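Local coordinates for N-terminal acetyltransferase-like protein (Chaetomium thermophilum, PDB 5NNP) that probably serves as the TPR-repeat auxiliary subunit of an N-terminal acetyltransferase A complex, which transfers acetyl groups to protein N termini, at residues 96-101 / 116-121; 275-280 / 299-304. One frame throughout, in Å; residues are numbered along the deposited sequence.

Contact 1: residues 96-101 / 116-121; sequences EAIKAY and RDLAVL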
ATOM      1  N   GLU A  96       3.281   8.119  25.372  1.00 45.46           N
ATOM      2  CA  GLU A  96       3.032   8.427  26.770  1.00 42.94           C
ATOM      3  C   GLU A  96       2.282   7.266  27.406  1.00 44.01           C
ATOM      4  O   GLU A  96       2.395   7.023  28.603  1.00 55.83           O
ATOM      5  CB  GLU A  96       2.262   9.739  26.913  1.00 40.70           C
ATOM      6  CG  GLU A  96       3.076  10.948  26.489  1.00 44.53           C
ATOM      7  CD  GLU A  96       4.216  11.261  27.448  1.00 56.74           C
ATOM      8  OE1 GLU A  96       3.941  11.534  28.647  1.00 59.19           O
ATOM      9  OE2 GLU A  96       5.386  11.237  26.997  1.00 58.64           O
ATOM     10  N   ALA A  97       1.534   6.530  26.592  1.00 36.23           N
ATOM     11  CA  ALA A  97       0.863   5.330  27.072  1.00 33.52           C
ATOM     12  C   ALA A  97       1.887   4.296  27.541  1.00 40.63           C
ATOM     13  O   ALA A  97       1.732   3.692  28.622  1.00 39.17           O
ATOM     14  CB  ALA A  97      -0.022   4.751  25.994  1.00 27.70           C
ATOM     15  N   ILE A  98       2.939   4.108  26.736  1.00 32.30           N
ATOM     16  CA  ILE A  98       3.957   3.110  27.049  1.00 27.97           C
ATOM     17  C   ILE A  98       4.606   3.387  28.414  1.00 30.86           C
ATOM     18  O   ILE A  98       4.746   2.484  29.228  1.00 28.89           O
ATOM     19  CB  ILE A  98       5.035   3.035  25.949  1.00 26.13           C
ATOM     20  CG1 ILE A  98       4.495   2.286  24.729  1.00 33.09           C
ATOM     21  CG2 ILE A  98       6.267   2.303  26.453  1.00 26.14           C
ATOM     22  CD1 ILE A  98       5.378   2.351  23.485  1.00 25.93           C
ATOM     23  N   LYS A  99       4.964   4.642  28.668  1.00 33.69           N
ATOM     24  CA  LYS A  99       5.608   5.023  29.918  1.00 28.93           C
ATOM     25  C   LYS A  99       4.764   4.643  31.126  1.00 42.12           C
ATOM     26  O   LYS A  99       5.296   4.244  32.152  1.00 43.14           O
ATOM     27  CB  LYS A  99       5.875   6.532  29.945  1.00 30.15           C
ATOM     28  CG  LYS A  99       6.791   7.028  28.861  1.00 30.41           C
ATOM     29  CD  LYS A  99       6.793   8.545  28.840  1.00 40.03           C
ATOM     30  CE  LYS A  99       8.133   9.120  28.459  1.00 39.12           C
ATOM     31  NZ  LYS A  99       8.586   8.593  27.173  1.00 49.70           N
ATOM     32  N   ALA A 100       3.446   4.786  30.988  1.00 43.68           N
ATOM     33  CA  ALA A 100       2.507   4.591  32.088  1.00 29.13           C
ATOM     34  C   ALA A 100       2.152   3.107  32.283  1.00 30.04           C
ATOM     35  O   ALA A 100       2.083   2.617  33.414  1.00 31.50           O
ATOM     36  CB  ALA A 100       1.250   5.425  31.848  1.00 29.58           C
ATOM     37  N   TYR A 101       1.928   2.395  31.184  1.00 28.06           N
ATOM     38  CA  TYR A 101       1.752   0.947  31.250  1.00 29.47           C
ATOM     39  C   TYR A 101       2.967   0.270  31.892  1.00 34.98           C
ATOM     40  O   TYR A 101       2.828  -0.623  32.736  1.00 34.97           O
ATOM     41  CB  TYR A 101       1.520   0.371  29.857  1.00 29.44           C
ATOM     42  CG  TYR A 101       0.078   0.351  29.428  1.00 40.03           C
ATOM     43  CD1 TYR A 101      -0.520   1.460  28.843  1.00 38.38           C
ATOM     44  CD2 TYR A 101      -0.694  -0.792  29.601  1.00 43.54           C
ATOM     45  CE1 TYR A 101      -1.849   1.425  28.442  1.00 38.58           C
ATOM     46  CE2 TYR A 101      -2.018  -0.833  29.211  1.00 37.28           C
ATOM     47  CZ  TYR A 101      -2.593   0.269  28.633  1.00 36.27           C
ATOM     48  OH  TYR A 101      -3.918   0.194  28.246  1.00 33.49           O
ATOM     49  N   ARG A 116       0.069  -7.473  28.318  1.00 43.82           N
ATOM     50  CA  ARG A 116      -0.447  -7.727  26.976  1.00 42.25           C
ATOM     51  C   ARG A 116      -0.548  -6.433  26.174  1.00 38.58           C
ATOM     52  O   ARG A 116      -0.100  -6.369  25.032  1.00 44.49           O
ATOM     53  CB  ARG A 116      -1.809  -8.414  27.057  1.00 45.18           C
ATOM     54  CG  ARG A 116      -2.400  -8.831  25.737  1.00 52.62           C
ATOM     55  CD  ARG A 116      -3.622  -9.721  25.957  1.00 62.34           C
ATOM     56  NE  ARG A 116      -4.520  -9.215  26.999  1.00 73.74           N
ATOM     57  CZ  ARG A 116      -5.573  -8.429  26.767  1.00 80.31           C
ATOM     58  NH1 ARG A 116      -5.861  -8.056  25.523  1.00 88.00           N
ATOM     59  NH2 ARG A 116      -6.341  -8.014  27.774  1.00 73.10           N
ATOM     60  N   ASP A 117      -1.102  -5.400  26.801  1.00 29.80           N
ATOM     61  CA  ASP A 117      -1.406  -4.156  26.120  1.00 33.51           C
ATOM     62  C   ASP A 117      -0.165  -3.326  25.885  1.00 39.26           C
ATOM     63  O   ASP A 117      -0.032  -2.683  24.843  1.00 43.10           O
ATOM     64  CB  ASP A 117      -2.446  -3.383  26.908  1.00 43.60           C
ATOM     65  CG  ASP A 117      -3.812  -4.049  26.853  1.00 51.15           C
ATOM     66  OD1 ASP A 117      -4.115  -4.702  25.832  1.00 52.41           O
ATOM     67  OD2 ASP A 117      -4.582  -3.935  27.826  1.00 51.51           O
ATOM     68  N   LEU A 118       0.760  -3.380  26.833  1.00 37.64           N
ATOM     69  CA  LEU A 118       2.045  -2.704  26.696  1.00 36.03           C
ATOM     70  C   LEU A 118       2.867  -3.269  25.536  1.00 37.43           C
ATOM     71  O   LEU A 118       3.475  -2.536  24.764  1.00 40.76           O
ATOM     72  CB  LEU A 118       2.839  -2.825  28.000  1.00 27.48           C
ATOM     73  CG  LEU A 118       4.307  -2.439  27.933  1.00 30.60           C
ATOM     74  CD1 LEU A 118       4.449  -0.934  27.778  1.00 27.08           C
ATOM     75  CD2 LEU A 118       5.033  -2.938  29.169  1.00 32.84           C
ATOM     76  N   ALA A 119       2.894  -4.586  25.434  1.00 37.41           N
ATOM     77  CA  ALA A 119       3.683  -5.246  24.412  1.00 37.37           C
ATOM     78  C   ALA A 119       3.208  -4.809  23.036  1.00 39.20           C
ATOM     79  O   ALA A 119       4.013  -4.570  22.127  1.00 30.45           O
ATOM     80  CB  ALA A 119       3.583  -6.765  24.559  1.00 28.15           C
ATOM     81  N   VAL A 120       1.888  -4.716  22.897  1.00 37.60           N
ATOM     82  CA  VAL A 120       1.287  -4.294  21.643  1.00 38.90           C
ATOM     83  C   VAL A 120       1.744  -2.870  21.335  1.00 37.77           C
ATOM     84  O   VAL A 120       2.257  -2.595  20.261  1.00 42.43           O
ATOM     85  CB  VAL A 120      -0.260  -4.366  21.685  1.00 34.09           C
ATOM     86  CG1 VAL A 120      -0.833  -3.729  20.462  1.00 22.79           C
ATOM     87  CG2 VAL A 120      -0.733  -5.819  21.815  1.00 21.22           C
ATOM     88  N   LEU A 121       1.578  -1.978  22.304  1.00 36.43           N
ATOM     89  CA  LEU A 121       1.990  -0.585  22.156  1.00 30.20           C
ATOM     90  C   LEU A 121       3.466  -0.474  21.786  1.00 29.91           C
ATOM     91  O   LEU A 121       3.851   0.336  20.934  1.00 36.51           O
ATOM     92  CB  LEU A 121       1.700   0.198  23.445  1.00 27.79           C
ATOM     93  CG  LEU A 121       0.239   0.498  23.800  1.00 29.01           C
ATOM     94  CD1 LEU A 121       0.118   0.877  25.248  1.00 25.77           C
ATOM     95  CD2 LEU A 121      -0.313   1.623  22.931  1.00 33.19           C
TER
HETATM   96  O   HOH W   1      -5.345  -1.865  29.146  1.00 27.20           O
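Y101 packs its ring on L121 and D117 of the facing helix. L121 comes in over one ring face. Its CD1 lies 4.1 Å from the centroid of the Y101 ring, 27° off the normal, which makes a CH-pi contact. CG of L121 is anti to its own carbonyl carbon (chi1 -71°), and from there the CD1 branch also meets A97 CB at 3.9 Å. L121 CB lies 3.7 Å from I98 CG1, where the two side chains run past each other in opposite directions. D117 CB approaches Y101 CE2 obliquely, at 3.5 Å. The two helices are consecutive in the chain and pack antiparallel, with an angle of 147° between the short segments. Antiparallel packing of successive helices is characteristic of tetratricopeptide-repeat arrays. Segment 96-101 falls within a predicted TPR unit. L118 covers the base of Y101, with CD1 3.8 Å from Y101 CB. The same methyl is 3.9 Å from I98 CG2, and the two side chains cross at about a right angle. A water ties the polar ends together. It lies 2.7 Å from Y101 OH, in the ring plane, and donates to D117 OD2 at 2.6 Å. The H82 ring also meets Y101, steeply.

Contact 2: residues 275-280 / 299-304; sequences AQKAVY and NFLSGE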
ATOM      1  N   ALA A 275      17.524 -17.923 -29.981  1.00 65.34           N
ATOM      2  CA  ALA A 275      17.614 -18.920 -28.911  1.00 62.03           C
ATOM      3  C   ALA A 275      16.653 -18.594 -27.779  1.00 68.50           C
ATOM      4  O   ALA A 275      16.159 -19.489 -27.094  1.00 73.86           O
ATOM      5  CB  ALA A 275      19.027 -19.011 -28.378  1.00 60.68           C
ATOM      6  N   GLN A 276      16.402 -17.306 -27.578  1.00 63.13           N
ATOM      7  CA  GLN A 276      15.461 -16.863 -26.570  1.00 59.06           C
ATOM      8  C   GLN A 276      14.021 -17.128 -26.985  1.00 63.57           C
ATOM      9  O   GLN A 276      13.188 -17.519 -26.164  1.00 71.11           O
ATOM     10  CB  GLN A 276      15.625 -15.375 -26.293  1.00 61.62           C
ATOM     11  CG  GLN A 276      17.007 -14.916 -25.928  1.00 59.10           C
ATOM     12  CD  GLN A 276      16.966 -13.533 -25.323  1.00 61.43           C
ATOM     13  OE1 GLN A 276      16.348 -13.329 -24.282  1.00 64.68           O
ATOM     14  NE2 GLN A 276      17.591 -12.569 -25.987  1.00 64.87           N
ATOM     15  N   LYS A 277      13.709 -16.881 -28.249  1.00 60.42           N
ATOM     16  CA  LYS A 277      12.331 -17.015 -28.678  1.00 62.27           C
ATOM     17  C   LYS A 277      11.878 -18.461 -28.575  1.00 64.14           C
ATOM     18  O   LYS A 277      10.698 -18.734 -28.340  1.00 60.88           O
ATOM     19  CB  LYS A 277      12.133 -16.515 -30.109  1.00 63.76           C
ATOM     20  CG  LYS A 277      10.659 -16.501 -30.509  1.00 65.20           C
ATOM     21  CD  LYS A 277      10.417 -15.780 -31.810  1.00 70.47           C
ATOM     22  CE  LYS A 277       8.960 -15.881 -32.210  1.00 75.41           C
ATOM     23  NZ  LYS A 277       8.082 -15.222 -31.209  1.00 75.95           N
ATOM     24  N   ALA A 278      12.823 -19.379 -28.755  1.00 64.11           N
ATOM     25  CA  ALA A 278      12.541 -20.807 -28.673  1.00 61.39           C
ATOM     26  C   ALA A 278      11.958 -21.167 -27.302  1.00 65.17           C
ATOM     27  O   ALA A 278      10.964 -21.893 -27.193  1.00 65.16           O
ATOM     28  CB  ALA A 278      13.805 -21.607 -28.945  1.00 55.46           C
ATOM     29  N   VAL A 279      12.585 -20.655 -26.252  1.00 56.96           N
ATOM     30  CA  VAL A 279      12.050 -20.832 -24.919  1.00 53.56           C
ATOM     31  C   VAL A 279      10.610 -20.312 -24.854  1.00 50.97           C
ATOM     32  O   VAL A 279       9.711 -21.003 -24.382  1.00 52.26           O
ATOM     33  CB  VAL A 279      12.902 -20.102 -23.866  1.00 52.23           C
ATOM     34  CG1 VAL A 279      12.333 -20.331 -22.478  1.00 44.71           C
ATOM     35  CG2 VAL A 279      14.340 -20.556 -23.938  1.00 49.09           C
ATOM     36  N   TYR A 280      10.395 -19.091 -25.334  1.00 48.99           N
ATOM     37  CA  TYR A 280       9.064 -18.483 -25.284  1.00 51.79           C
ATOM     38  C   TYR A 280       8.050 -19.212 -26.156  1.00 54.52           C
ATOM     39  O   TYR A 280       6.910 -19.422 -25.749  1.00 52.18           O
ATOM     40  CB  TYR A 280       9.132 -17.016 -25.693  1.00 48.07           C
ATOM     41  CG  TYR A 280       9.781 -16.151 -24.651  1.00 53.65           C
ATOM     42  CD1 TYR A 280      11.148 -15.891 -24.688  1.00 60.47           C
ATOM     43  CD2 TYR A 280       9.038 -15.619 -23.605  1.00 50.53           C
ATOM     44  CE1 TYR A 280      11.750 -15.103 -23.721  1.00 55.30           C
ATOM     45  CE2 TYR A 280       9.627 -14.830 -22.639  1.00 47.27           C
ATOM     46  CZ  TYR A 280      10.984 -14.575 -22.703  1.00 50.84           C
ATOM     47  OH  TYR A 280      11.578 -13.788 -21.745  1.00 56.93           O
ATOM     48  N   ASN A 299      10.195  -7.707 -26.774  1.00 61.30           N
ATOM     49  CA  ASN A 299      11.125  -6.854 -26.040  1.00 64.33           C
ATOM     50  C   ASN A 299      12.535  -6.899 -26.628  1.00 69.90           C
ATOM     51  O   ASN A 299      13.197  -5.869 -26.733  1.00 82.60           O
ATOM     52  CB  ASN A 299      11.159  -7.237 -24.564  1.00 56.47           C
ATOM     53  CG  ASN A 299       9.905  -6.820 -23.834  1.00 61.79           C
ATOM     54  OD1 ASN A 299       9.248  -5.857 -24.227  1.00 67.39           O
ATOM     55  ND2 ASN A 299       9.558  -7.543 -22.767  1.00 59.48           N
ATOM     56  N   PHE A 300      12.977  -8.087 -27.031  1.00 63.42           N
ATOM     57  CA  PHE A 300      14.342  -8.273 -27.526  1.00 58.70           C
ATOM     58  C   PHE A 300      14.392  -8.593 -29.016  1.00 63.91           C
ATOM     59  O   PHE A 300      15.460  -8.550 -29.630  1.00 63.92           O
ATOM     60  CB  PHE A 300      15.029  -9.390 -26.754  1.00 50.33           C
ATOM     61  CG  PHE A 300      14.276 -10.687 -26.787  1.00 53.87           C
ATOM     62  CD1 PHE A 300      14.462 -11.589 -27.826  1.00 57.70           C
ATOM     63  CD2 PHE A 300      13.366 -10.998 -25.786  1.00 52.85           C
ATOM     64  CE1 PHE A 300      13.760 -12.787 -27.859  1.00 60.70           C
ATOM     65  CE2 PHE A 300      12.660 -12.201 -25.814  1.00 53.47           C
ATOM     66  CZ  PHE A 300      12.856 -13.091 -26.855  1.00 54.88           C
ATOM     67  N   LEU A 301      13.248  -8.938 -29.598  1.00 65.20           N
ATOM     68  CA  LEU A 301      13.203  -9.136 -31.044  1.00 66.69           C
ATOM     69  C   LEU A 301      13.443  -7.811 -31.755  1.00 65.14           C
ATOM     70  O   LEU A 301      13.136  -6.740 -31.233  1.00 73.35           O
ATOM     71  CB  LEU A 301      11.870  -9.741 -31.482  1.00 66.76           C
ATOM     72  CG  LEU A 301      11.734 -11.256 -31.348  1.00 53.64           C
ATOM     73  CD1 LEU A 301      10.328 -11.691 -31.700  1.00 51.64           C
ATOM     74  CD2 LEU A 301      12.744 -11.953 -32.222  1.00 54.77           C
ATOM     75  N   SER A 302      13.999  -7.887 -32.952  1.00 68.67           N
ATOM     76  CA  SER A 302      14.373  -6.684 -33.685  1.00 72.02           C
ATOM     77  C   SER A 302      14.349  -6.912 -35.192  1.00 67.79           C
ATOM     78  O   SER A 302      14.301  -8.053 -35.651  1.00 66.26           O
ATOM     79  CB  SER A 302      15.758  -6.214 -33.245  1.00 78.18           C
ATOM     80  OG  SER A 302      16.726  -7.213 -33.511  1.00 82.07           O
ATOM     81  N   GLY A 303      14.382  -5.824 -35.955  1.00 61.56           N
ATOM     82  CA  GLY A 303      14.326  -5.911 -37.400  1.00 63.83           C
ATOM     83  C   GLY A 303      13.125  -6.701 -37.888  1.00 65.92           C
ATOM     84  O   GLY A 303      12.029  -6.605 -37.329  1.00 67.03           O
ATOM     85  N   GLU A 304      13.341  -7.500 -38.925  1.00 65.61           N
ATOM     86  CA  GLU A 304      12.271  -8.264 -39.546  1.00 68.84           C
ATOM     87  C   GLU A 304      11.659  -9.276 -38.595  1.00 70.65           C
ATOM     88  O   GLU A 304      10.471  -9.576 -38.677  1.00 71.01           O
ATOM     89  CB  GLU A 304      12.787  -8.984 -40.790  1.00 78.76           C
ATOM     90  CG  GLU A 304      11.700  -9.684 -41.600  1.00 85.60           C
ATOM     91  CD  GLU A 304      10.749  -8.713 -42.303  1.00 92.49           C
ATOM     92  OE1 GLU A 304      10.778  -7.494 -42.019  1.00 92.65           O
ATOM     93  OE2 GLU A 304       9.966  -9.180 -43.155  1.00 96.92           O
TER
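The side-chain amide of Q276 lies over one face of F300, with the two planes only 16° apart. It is therefore an amide-ring stack. Q276 OE1 sits 4.0 Å above the F300 ring plane, over the centre, while Q276 NE2 is nearer the base of the ring, 3.8 Å from F300 CD1. Q276 and Y280, one turn apart on helix 273-286, both use their side chains to hold F300, which has the largest share of the buried surface. No hydrogen bond joins the two segments, and the contact rests on packing round this ring. Nearer the helix, Q276 CB packs against F300 CE1 at 3.6 Å, so the side chain follows the ring along much of its length. The phenyl group reaches the helix from the crowded position, with CG between the backbone N and the carbonyl carbon (chi1 56°). Y280 meets the far end of the ring, CE1 to F300 CE2 at 3.7 Å. The two rings lie obliquely, planes 39° apart, and Y280 also stacks on Y259 of helix 256-265. K277 and L301 add a second, looser point of contact. K277 CD passes L301 CD1 at 4.1 Å, roughly at a right angle, and both side chains touch T309 of helix 303-320. S302 OG bonds to E273 OE1, which ties the connecting segment to the start of helix 273-286. The arrangement is a linker packed by its aromatic residue against an earlier helix of an alpha-helical solenoid, in the region matching the auxiliary subunit of N-terminal acetyltransferase A.

In the fold
Contact 1 and contact 2 lie far apart in one helical, strand-free chain. Their centres are 59 Å apart and their nearest atoms about 44 Å, on opposite sides of the chain's centre. Both segments of contact 1 precede those of contact 2 in the chain. Contact 1 belongs to a tetratricopeptide-repeat region near the N-terminus, contact 2 to the part that resembles the auxiliary subunit of N-terminal acetyltransferase A. The first pairs two successive helices, whereas the second joins a helix to the segment leading into a later helix. Neither is touched by another protein chain of the assembly. Carboxymethyl coenzyme A is bound in the same crystal structure. Both contacts are structural packing within the scaffold.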